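Local atomic coordinates of peptide-binding protein (Photobacterium damsela subsp. piscicida, PDB entry 6SQX), a protein that cleaves the peptidoglycan of potentially competing bacteria, as a secreted D,L-endopeptidase of the NlpC/P60 family that probably works as a cysteine-type peptidase. Residues 300-311 and 327-335; 411-420 and 433-444. One frame throughout, in Å; residues are numbered along the deposited sequence.

Contact 1: residues 300-311 and 327-335; sequences NFAHQINNYIGM and LLKRLFSTF
An aromatic cluster of Phe-301, Phe-332 and Phe-335 closes one end of a roughly antiparallel helix pair, 300-308 against 327-334, whose axes approach to 10.6 Å at 142°. Phe-301 and Phe-335 form a face-to-face stack, their centroids 4.0 Å apart and their planes only 13° from parallel, with CE1 of Phe-301 over the middle of the Phe-335 ring. The same Phe-301 ring turns an edge to the face of Phe-332 in an offset edge-to-face pair, CE2 of Phe-301 lying 3.6 Å from CE1 of Phe-332. Further along, Leu-331 is a knob in the hole formed by Phe-301, Gln-304, Ile-305 and Tyr-308. With CG anti to the backbone N (chi1 167°), it brings CD1 to 3.6 Å from Gln-304 CB and directs CD2 at Ile-305. In the NlpC/P60 domain this second helix follows Cys-324, here oxidised to cysteinesulfonic acid, and Phe-414 of strand 408-415 packs against both helices. Tyr-308 lies across Arg-330: its OH is 3.5 Å from Arg-330 CG, and its CE1 sits over one face of the guanidinium, toward the rim. NH2 forms a salt bridge with Glu-254, while NE and NH1 hydrogen-bond to Ala-255 O and Asn-322 OD1. A water links the helices, donating to Gln-304 OE1 at 2.8 Å and hydrogen-bonding Tyr-308 OH at 2.6 Å and Thr-334 OG1 at 2.8 Å.

Contact 2: residues 411-420 and 433-444; sequences AIMFNAPWGV and LVGQTLITPIGI. With EDO (1,2-ethanediol), chain J.
The Phe-414 ring meets Ile-439 CG1 at its edge, near the ring plane, while Thr-437 CG2 approaches obliquely to 3.4 Å from Phe-414 CE1. The Trp-418 indole is met obliquely by Gly-435 CA and by Leu-433, whose CD2 lies 3.5 Å from Trp-418 NE1, and Phe-173 adds an edge-to-face partner. A third flat group, the Asn-415 amide, donates from ND2 to Thr-440 OG1 at 3.0 Å, the hydroxyl oxygen lying 25° out of the amide plane.

Phe-414 and Asn-415 leave opposite faces of an antiparallel strand pair, 411-415 with 438-441, in which Met-413 with Thr-440 and Asn-415 with Leu-438 are hydrogen-bonded pairs and Phe-414 with Ile-439 is a non-hydrogen-bonded one. The register then shifts by one residue before Gly-419 meets Leu-433; between the two paired regions Val-434 N donates to Trp-418 O at 2.9 Å and Gly-435 N to Pro-417 O at 3.1 Å. On the Asn-415 side of the sheet, Met-413 extends so that CE rests 3.9 Å from Ile-444 CD1. An ethanediol, probably from the crystallisation liquor, hydrogen-bonds through both hydroxyls to Gly-419 O.

Thr-440 OG1, set between N and the carbonyl carbon (chi1 69°), accepts from the amide N-H and donates its own hydrogen bond to Pro-441 O at 2.9 Å. With ND2 committed to Thr-440, Asn-415 OD1 is turned to accept from His-395 NE2; the two bonds together probably fix the amide flip and help to orient that imidazole.

In the fold
Following the chain, helix 298-308 comes first, and contact 1 closes the loop that carries Cys-324 before helix 326-334 begins. The chain then passes through strands 382-387 and 395-405 to strand 408-415, and contact 2 closes the loop 421-432, which holds the rest of strands 419-424 and 429-433. The two are in series, neither nested nor crossed. They nevertheless touch: probable hydrogen bonds join Gly-310 N to Thr-437 O and Met-311 O to Thr-437 N. Contact 1 pairs two helices; contact 2 joins edge strand 438-441 to the six-stranded antiparallel sheet on which those helices pack, and runs on into the mixed four-stranded sheet through Gly-419 and Leu-433.

Contact 1: residues 300-311 and 327-335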
loop_
_atom_site.group_PDB
_atom_site.type_symbol
_atom_site.label_atom_id
_atom_site.label_comp_id
_atom_site.label_asym_id
_atom_site.label_seq_id
_atom_site.Cartn_x
_atom_site.Cartn_y
_atom_site.Cartn_z
ATOM N N ASN A 300 17.473 -9.418 6.177
ATOM C CA ASN A 300 16.527 -9.373 5.068
ATOM C C ASN A 300 15.622 -8.147 5.128
ATOM O O ASN A 300 15.304 -7.546 4.085
ATOM C CB ASN A 300 15.695 -10.653 5.005
ATOM C CG ASN A 300 16.482 -11.828 4.430
ATOM O OD1 ASN A 300 17.496 -11.613 3.735
ATOM N ND2 ASN A 300 16.013 -13.065 4.667
ATOM N N PHE A 301 15.169 -7.767 6.332
ATOM C CA PHE A 301 14.376 -6.536 6.428
ATOM C C PHE A 301 15.184 -5.341 5.925
ATOM O O PHE A 301 14.656 -4.484 5.202
ATOM C CB PHE A 301 13.918 -6.299 7.871
ATOM C CG PHE A 301 12.513 -6.777 8.139
ATOM C CD1 PHE A 301 12.255 -8.125 8.363
ATOM C CD2 PHE A 301 11.449 -5.876 8.162
ATOM C CE1 PHE A 301 10.962 -8.580 8.591
ATOM C CE2 PHE A 301 10.140 -6.330 8.411
ATOM C CZ PHE A 301 9.920 -7.677 8.614
ATOM N N ALA A 302 16.476 -5.282 6.309
ATOM C CA ALA A 302 17.348 -4.184 5.884
ATOM C C ALA A 302 17.514 -4.157 4.368
ATOM O O ALA A 302 17.441 -3.087 3.747
ATOM C CB ALA A 302 18.705 -4.277 6.588
ATOM N N HIS A 303 17.764 -5.330 3.754
ATOM C CA HIS A 303 17.908 -5.336 2.302
ATOM C C HIS A 303 16.635 -4.850 1.627
ATOM O O HIS A 303 16.678 -4.086 0.657
ATOM C CB HIS A 303 18.211 -6.735 1.780
ATOM C CG HIS A 303 19.523 -7.311 2.214
ATOM N ND1 HIS A 303 20.717 -6.619 2.145
ATOM C CD2 HIS A 303 19.828 -8.553 2.666
ATOM C CE1 HIS A 303 21.698 -7.412 2.562
ATOM N NE2 HIS A 303 21.187 -8.598 2.877
ATOM N N GLN A 304 15.480 -5.315 2.111
ATOM C CA GLN A 304 14.230 -4.931 1.460
ATOM C C GLN A 304 13.929 -3.457 1.670
ATOM O O GLN A 304 13.539 -2.757 0.723
ATOM C CB GLN A 304 13.099 -5.801 1.989
ATOM C CG GLN A 304 13.267 -7.237 1.550
ATOM C CD GLN A 304 13.233 -7.360 0.043
ATOM O OE1 GLN A 304 12.255 -6.968 -0.605
ATOM N NE2 GLN A 304 14.350 -7.857 -0.543
ATOM N N ILE A 305 14.122 -2.959 2.899
ATOM C CA ILE A 305 13.992 -1.518 3.147
ATOM C C ILE A 305 14.876 -0.723 2.195
ATOM O O ILE A 305 14.431 0.232 1.544
ATOM C CB ILE A 305 14.299 -1.200 4.618
ATOM C CG1 ILE A 305 13.095 -1.598 5.488
ATOM C CG2 ILE A 305 14.647 0.274 4.805
ATOM C CD1 ILE A 305 13.412 -1.600 6.961
ATOM N N ASN A 306 16.136 -1.141 2.075
ATOM C CA ASN A 306 17.059 -0.396 1.228
ATOM C C ASN A 306 16.593 -0.372 -0.224
ATOM O O ASN A 306 16.862 0.602 -0.944
ATOM C CB ASN A 306 18.454 -1.018 1.346
ATOM C CG ASN A 306 19.183 -0.571 2.615
ATOM O OD1 ASN A 306 18.651 0.268 3.370
ATOM N ND2 ASN A 306 20.382 -1.135 2.883
ATOM N N ASN A 307 15.944 -1.446 -0.690
ATOM C CA ASN A 307 15.482 -1.489 -2.078
ATOM C C ASN A 307 14.345 -0.506 -2.361
ATOM O O ASN A 307 14.105 -0.174 -3.537
ATOM C CB ASN A 307 14.996 -2.883 -2.466
ATOM C CG ASN A 307 16.132 -3.884 -2.609
ATOM O OD1 ASN A 307 17.313 -3.513 -2.736
ATOM N ND2 ASN A 307 15.786 -5.147 -2.613
ATOM N N TYR A 308 13.616 -0.063 -1.323
ATOM C CA TYR A 308 12.521 0.887 -1.529
ATOM C C TYR A 308 12.940 2.341 -1.404
ATOM O O TYR A 308 12.215 3.223 -1.894
ATOM C CB TYR A 308 11.348 0.643 -0.532
ATOM C CG TYR A 308 10.630 -0.660 -0.793
ATOM C CD1 TYR A 308 9.833 -0.815 -1.939
ATOM C CD2 TYR A 308 10.723 -1.726 0.118
ATOM C CE1 TYR A 308 9.194 -2.020 -2.199
ATOM C CE2 TYR A 308 10.082 -2.953 -0.138
ATOM C CZ TYR A 308 9.321 -3.080 -1.284
ATOM O OH TYR A 308 8.694 -4.280 -1.558
ATOM N N ILE A 309 14.067 2.603 -0.726
ATOM C CA ILE A 309 14.472 3.981 -0.494
ATOM C C ILE A 309 14.661 4.678 -1.825
ATOM O O ILE A 309 15.287 4.133 -2.748
ATOM C CB ILE A 309 15.743 4.037 0.359
ATOM C CG1 ILE A 309 15.471 3.504 1.794
ATOM C CG2 ILE A 309 16.335 5.458 0.340
ATOM C CD1 ILE A 309 16.722 3.393 2.709
ATOM N N GLY A 310 14.112 5.874 -1.934
ATOM C CA GLY A 310 14.150 6.644 -3.151
ATOM C C GLY A 310 12.978 6.414 -4.097
ATOM O O GLY A 310 12.847 7.161 -5.093
ATOM N N MET A 311 12.098 5.418 -3.829
ATOM C CA MET A 311 10.909 5.279 -4.662
ATOM C C MET A 311 10.029 6.520 -4.524
ATOM O O MET A 311 9.767 6.956 -3.395
ATOM C CB MET A 311 10.146 4.076 -4.144
ATOM C CG MET A 311 8.794 3.912 -4.827
ATOM S SD MET A 311 7.902 2.375 -4.414
ATOM C CE MET A 311 7.826 2.459 -2.610
ATOM N N LEU A 327 3.349 1.281 1.072
ATOM C CA LEU A 327 4.746 0.881 1.239
ATOM C C LEU A 327 4.869 -0.189 2.314
ATOM O O LEU A 327 5.571 -1.211 2.146
ATOM C CB LEU A 327 5.563 2.101 1.660
ATOM C CG LEU A 327 6.989 1.808 2.128
ATOM C CD1 LEU A 327 7.892 1.323 0.924
ATOM C CD2 LEU A 327 7.619 3.042 2.835
ATOM N N LEU A 328 4.236 0.059 3.471
ATOM C CA LEU A 328 4.374 -0.872 4.585
ATOM C C LEU A 328 3.687 -2.204 4.296
ATOM O O LEU A 328 4.247 -3.273 4.586
ATOM C CB LEU A 328 3.817 -0.252 5.884
ATOM C CG LEU A 328 4.416 1.131 6.177
ATOM C CD1 LEU A 328 3.839 1.659 7.532
ATOM C CD2 LEU A 328 5.955 1.117 6.220
ATOM N N LYS A 329 2.471 -2.163 3.735
ATOM C CA LYS A 329 1.803 -3.400 3.346
ATOM C C LYS A 329 2.692 -4.217 2.403
ATOM O O LYS A 329 2.824 -5.442 2.545
ATOM C CB LYS A 329 0.456 -3.040 2.701
ATOM C CG LYS A 329 -0.315 -4.260 2.180
ATOM C CD LYS A 329 -1.678 -3.872 1.644
ATOM C CE LYS A 329 -2.389 -4.996 0.929
ATOM N NZ LYS A 329 -2.676 -6.145 1.875
ATOM N N ARG A 330 3.362 -3.534 1.456
ATOM C CA ARG A 330 4.153 -4.235 0.463
ATOM C C ARG A 330 5.387 -4.859 1.117
ATOM O O ARG A 330 5.705 -6.033 0.880
ATOM C CB ARG A 330 4.530 -3.222 -0.624
ATOM C CG ARG A 330 5.240 -3.851 -1.811
ATOM C CD ARG A 330 5.532 -2.754 -2.848
ATOM N NE ARG A 330 6.104 -3.371 -4.036
ATOM C CZ ARG A 330 6.561 -2.689 -5.069
ATOM N NH1 ARG A 330 6.496 -1.349 -5.060
ATOM N NH2 ARG A 330 7.076 -3.376 -6.106
ATOM N N LEU A 331 6.123 -4.070 1.926
ATOM C CA LEU A 331 7.316 -4.609 2.580
ATOM C C LEU A 331 6.953 -5.874 3.362
ATOM O O LEU A 331 7.619 -6.914 3.265
ATOM C CB LEU A 331 7.916 -3.565 3.531
ATOM C CG LEU A 331 8.996 -4.082 4.517
ATOM C CD1 LEU A 331 10.243 -4.415 3.727
ATOM C CD2 LEU A 331 9.289 -3.070 5.636
ATOM N N PHE A 332 5.883 -5.805 4.165
ATOM C CA PHE A 332 5.575 -6.926 5.041
ATOM C C PHE A 332 5.098 -8.143 4.267
ATOM O O PHE A 332 5.297 -9.280 4.726
ATOM C CB PHE A 332 4.598 -6.486 6.142
ATOM C CG PHE A 332 5.287 -5.777 7.277
ATOM C CD1 PHE A 332 5.987 -6.507 8.229
ATOM C CD2 PHE A 332 5.291 -4.371 7.351
ATOM C CE1 PHE A 332 6.667 -5.869 9.296
ATOM C CE2 PHE A 332 5.970 -3.725 8.403
ATOM C CZ PHE A 332 6.654 -4.489 9.384
ATOM N N SER A 333 4.475 -7.920 3.088
ATOM C CA SER A 333 3.966 -9.042 2.297
ATOM C C SER A 333 5.084 -9.996 1.895
ATOM O O SER A 333 4.869 -11.207 1.820
ATOM C CB SER A 333 3.173 -8.570 1.071
ATOM O OG SER A 333 4.027 -7.970 0.082
ATOM N N THR A 334 6.280 -9.456 1.619
ATOM C CA THR A 334 7.438 -10.282 1.247
ATOM C C THR A 334 7.774 -11.312 2.321
ATOM O O THR A 334 8.299 -12.399 2.021
ATOM C CB THR A 334 8.619 -9.327 1.071
ATOM O OG1 THR A 334 8.309 -8.488 -0.043
ATOM C CG2 THR A 334 9.942 -10.038 0.800
ATOM N N PHE A 335 7.450 -10.995 3.573
ATOM C CA PHE A 335 7.707 -11.827 4.739
ATOM C C PHE A 335 6.471 -12.635 5.165
ATOM O O PHE A 335 6.505 -13.274 6.229
ATOM C CB PHE A 335 8.201 -10.930 5.880
ATOM C CG PHE A 335 9.490 -10.236 5.545
ATOM C CD1 PHE A 335 10.703 -10.930 5.677
ATOM C CD2 PHE A 335 9.480 -8.941 5.050
ATOM C CE1 PHE A 335 11.900 -10.318 5.332
ATOM C CE2 PHE A 335 10.687 -8.309 4.710
ATOM C CZ PHE A 335 11.891 -9.023 4.821
HETATM O O HOH W 1 9.658 -6.089 0.076
#

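Contact 2: residues 411-420 and 433-444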
loop_
_atom_site.group_PDB
_atom_site.type_symbol
_atom_site.label_atom_id
_atom_site.label_comp_id
_atom_site.label_asym_id
_atom_site.label_seq_id
_atom_site.Cartn_x
_atom_site.Cartn_y
_atom_site.Cartn_z
ATOM N N ALA A 411 14.151 9.422 17.627
ATOM C CA ALA A 411 13.408 8.281 17.110
ATOM C C ALA A 411 13.267 8.379 15.583
ATOM O O ALA A 411 13.135 9.474 15.027
ATOM C CB ALA A 411 12.035 8.227 17.772
ATOM N N ILE A 412 13.262 7.216 14.904
ATOM C CA ILE A 412 13.270 7.160 13.438
ATOM C C ILE A 412 12.223 6.181 12.909
ATOM O O ILE A 412 11.743 5.292 13.626
ATOM C CB ILE A 412 14.662 6.796 12.863
ATOM C CG1 ILE A 412 15.089 5.429 13.427
ATOM C CG2 ILE A 412 15.716 7.856 13.245
ATOM C CD1 ILE A 412 16.144 4.735 12.626
ATOM N N MET A 413 11.871 6.357 11.633
ATOM C CA MET A 413 10.908 5.461 11.004
ATOM C C MET A 413 11.208 5.307 9.515
ATOM O O MET A 413 11.740 6.211 8.859
ATOM C CB MET A 413 9.458 5.970 11.215
ATOM C CG MET A 413 9.295 7.446 10.714
ATOM S SD MET A 413 7.534 7.877 10.746
ATOM C CE MET A 413 7.594 9.599 10.300
ATOM N N PHE A 414 10.813 4.159 8.980
ATOM C CA PHE A 414 10.831 3.902 7.542
ATOM C C PHE A 414 9.463 4.314 7.016
ATOM O O PHE A 414 8.433 3.861 7.560
ATOM C CB PHE A 414 11.052 2.408 7.319
ATOM C CG PHE A 414 10.903 1.965 5.896
ATOM C CD1 PHE A 414 11.777 2.414 4.908
ATOM C CD2 PHE A 414 9.957 1.001 5.553
ATOM C CE1 PHE A 414 11.666 1.945 3.585
ATOM C CE2 PHE A 414 9.854 0.532 4.249
ATOM C CZ PHE A 414 10.719 0.992 3.261
ATOM N N ASN A 415 9.402 5.200 6.020
ATOM C CA ASN A 415 8.092 5.700 5.617
ATOM C C ASN A 415 8.148 6.335 4.234
ATOM O O ASN A 415 9.234 6.613 3.707
ATOM C CB ASN A 415 7.504 6.640 6.704
ATOM C CG ASN A 415 8.219 8.011 6.830
ATOM O OD1 ASN A 415 7.584 9.065 6.804
ATOM N ND2 ASN A 415 9.533 7.994 7.012
ATOM N N ALA A 416 6.971 6.557 3.643
ATOM C CA ALA A 416 6.810 7.251 2.373
ATOM C C ALA A 416 5.966 8.483 2.659
ATOM O O ALA A 416 4.733 8.397 2.703
ATOM C CB ALA A 416 6.125 6.370 1.316
ATOM N N PRO A 417 6.581 9.636 2.895
ATOM C CA PRO A 417 5.819 10.864 3.132
ATOM C C PRO A 417 5.776 11.731 1.888
ATOM O O PRO A 417 6.755 11.747 1.124
ATOM C CB PRO A 417 6.646 11.561 4.207
ATOM C CG PRO A 417 8.094 11.201 3.855
ATOM C CD PRO A 417 8.012 9.778 3.222
ATOM N N TRP A 418 4.710 12.498 1.681
ATOM C CA TRP A 418 4.704 13.482 0.623
ATOM C C TRP A 418 5.382 14.759 1.080
ATOM O O TRP A 418 6.352 15.206 0.470
ATOM C CB TRP A 418 3.262 13.787 0.156
ATOM C CG TRP A 418 3.264 14.890 -0.849
ATOM C CD1 TRP A 418 2.847 16.173 -0.683
ATOM C CD2 TRP A 418 3.809 14.807 -2.183
ATOM N NE1 TRP A 418 3.044 16.905 -1.855
ATOM C CE2 TRP A 418 3.668 16.083 -2.774
ATOM C CE3 TRP A 418 4.415 13.777 -2.926
ATOM C CZ2 TRP A 418 4.059 16.344 -4.082
ATOM C CZ3 TRP A 418 4.826 14.045 -4.214
ATOM C CH2 TRP A 418 4.648 15.328 -4.783
ATOM N N GLY A 419 4.892 15.381 2.141
ATOM C CA GLY A 419 5.504 16.604 2.634
ATOM C C GLY A 419 4.916 16.986 3.970
ATOM O O GLY A 419 3.807 16.565 4.324
ATOM N N VAL A 420 5.652 17.753 4.705
ATOM C CA VAL A 420 5.172 18.170 6.025
ATOM C C VAL A 420 4.427 19.485 5.881
ATOM O O VAL A 420 4.872 20.401 5.161
ATOM C CB VAL A 420 6.338 18.324 7.015
ATOM C CG1 VAL A 420 5.795 18.632 8.435
ATOM C CG2 VAL A 420 7.192 17.051 6.990
ATOM N N LEU A 433 8.432 19.591 1.046
ATOM C CA LEU A 433 8.335 18.390 0.223
ATOM C C LEU A 433 9.462 17.397 0.483
ATOM O O LEU A 433 10.651 17.764 0.527
ATOM C CB LEU A 433 8.407 18.741 -1.265
ATOM C CG LEU A 433 7.300 19.587 -1.887
ATOM C CD1 LEU A 433 7.623 19.698 -3.385
ATOM C CD2 LEU A 433 5.918 18.933 -1.680
ATOM N N VAL A 434 9.083 16.128 0.587
ATOM C CA VAL A 434 9.994 14.993 0.644
ATOM C C VAL A 434 9.763 14.147 -0.600
ATOM O O VAL A 434 10.574 14.151 -1.530
ATOM C CB VAL A 434 9.801 14.203 1.954
ATOM C CG1 VAL A 434 10.738 12.966 1.980
ATOM C CG2 VAL A 434 10.079 15.148 3.124
ATOM N N GLY A 435 8.610 13.498 -0.698
ATOM C CA GLY A 435 8.172 12.965 -1.975
ATOM C C GLY A 435 8.812 11.661 -2.396
ATOM O O GLY A 435 8.728 11.310 -3.587
ATOM N N GLN A 436 9.414 10.932 -1.461
ATOM C CA GLN A 436 10.091 9.668 -1.752
ATOM C C GLN A 436 10.168 8.868 -0.469
ATOM O O GLN A 436 10.155 9.445 0.627
ATOM C CB GLN A 436 11.518 9.838 -2.329
ATOM C CG GLN A 436 12.433 10.699 -1.466
ATOM C CD GLN A 436 13.876 10.738 -1.953
ATOM O OE1 GLN A 436 14.516 9.700 -2.083
ATOM N NE2 GLN A 436 14.390 11.938 -2.204
ATOM N N THR A 437 10.254 7.541 -0.609
ATOM C CA THR A 437 10.448 6.680 0.550
ATOM C C THR A 437 11.828 6.917 1.152
ATOM O O THR A 437 12.851 6.903 0.433
ATOM C CB THR A 437 10.284 5.198 0.146
ATOM O OG1 THR A 437 8.879 4.935 -0.099
ATOM C CG2 THR A 437 10.765 4.215 1.199
ATOM N N LEU A 438 11.881 7.074 2.471
ATOM C CA LEU A 438 13.125 7.339 3.186
ATOM C C LEU A 438 13.073 6.751 4.578
ATOM O O LEU A 438 11.986 6.473 5.119
ATOM C CB LEU A 438 13.370 8.835 3.390
ATOM C CG LEU A 438 13.644 9.700 2.170
ATOM C CD1 LEU A 438 13.729 11.140 2.664
ATOM C CD2 LEU A 438 14.955 9.300 1.457
ATOM N N ILE A 439 14.245 6.594 5.186
ATOM C CA ILE A 439 14.332 6.493 6.649
ATOM C C ILE A 439 14.443 7.911 7.197
ATOM O O ILE A 439 15.289 8.676 6.736
ATOM C CB ILE A 439 15.533 5.647 7.093
ATOM C CG1 ILE A 439 15.443 4.241 6.486
ATOM C CG2 ILE A 439 15.613 5.572 8.638
ATOM C CD1 ILE A 439 16.764 3.493 6.559
ATOM N N THR A 440 13.547 8.319 8.099
ATOM C CA THR A 440 13.547 9.692 8.577
ATOM C C THR A 440 13.418 9.728 10.094
ATOM O O THR A 440 12.928 8.774 10.709
ATOM C CB THR A 440 12.374 10.500 7.991
ATOM O OG1 THR A 440 11.147 10.001 8.554
ATOM C CG2 THR A 440 12.274 10.397 6.513
ATOM N N PRO A 441 13.794 10.841 10.729
ATOM C CA PRO A 441 13.315 11.096 12.101
ATOM C C PRO A 441 11.795 11.016 12.112
ATOM O O PRO A 441 11.139 11.296 11.115
ATOM C CB PRO A 441 13.776 12.533 12.378
ATOM C CG PRO A 441 15.016 12.706 11.454
ATOM C CD PRO A 441 14.574 11.978 10.191
ATOM N N ILE A 442 11.236 10.687 13.275
ATOM C CA ILE A 442 9.787 10.804 13.441
ATOM C C ILE A 442 9.344 12.227 13.118
ATOM O O ILE A 442 8.349 12.449 12.403
ATOM C CB ILE A 442 9.382 10.417 14.882
ATOM C CG1 ILE A 442 9.642 8.927 15.142
ATOM C CG2 ILE A 442 7.946 10.802 15.170
ATOM C CD1 ILE A 442 8.676 7.989 14.439
ATOM N N GLY A 443 10.063 13.216 13.682
ATOM C CA GLY A 443 9.784 14.623 13.442
ATOM C C GLY A 443 10.401 15.061 12.121
ATOM O O GLY A 443 11.400 15.818 12.104
ATOM N N ILE A 444 9.831 14.573 11.008
ATOM C CA ILE A 444 10.398 14.887 9.691
ATOM C C ILE A 444 10.560 16.390 9.554
ATOM O O ILE A 444 9.597 17.147 9.692
ATOM C CB ILE A 444 9.485 14.386 8.551
ATOM C CG1 ILE A 444 9.238 12.888 8.628
ATOM C CG2 ILE A 444 10.123 14.764 7.187
ATOM C CD1 ILE A 444 8.165 12.435 7.638
HETATM C C1 EDO J . 4.093 13.183 5.631
HETATM O O1 EDO J . 3.427 13.460 4.389
HETATM C C2 EDO J . 3.360 13.697 6.865
HETATM O O2 EDO J . 3.220 15.124 6.760
#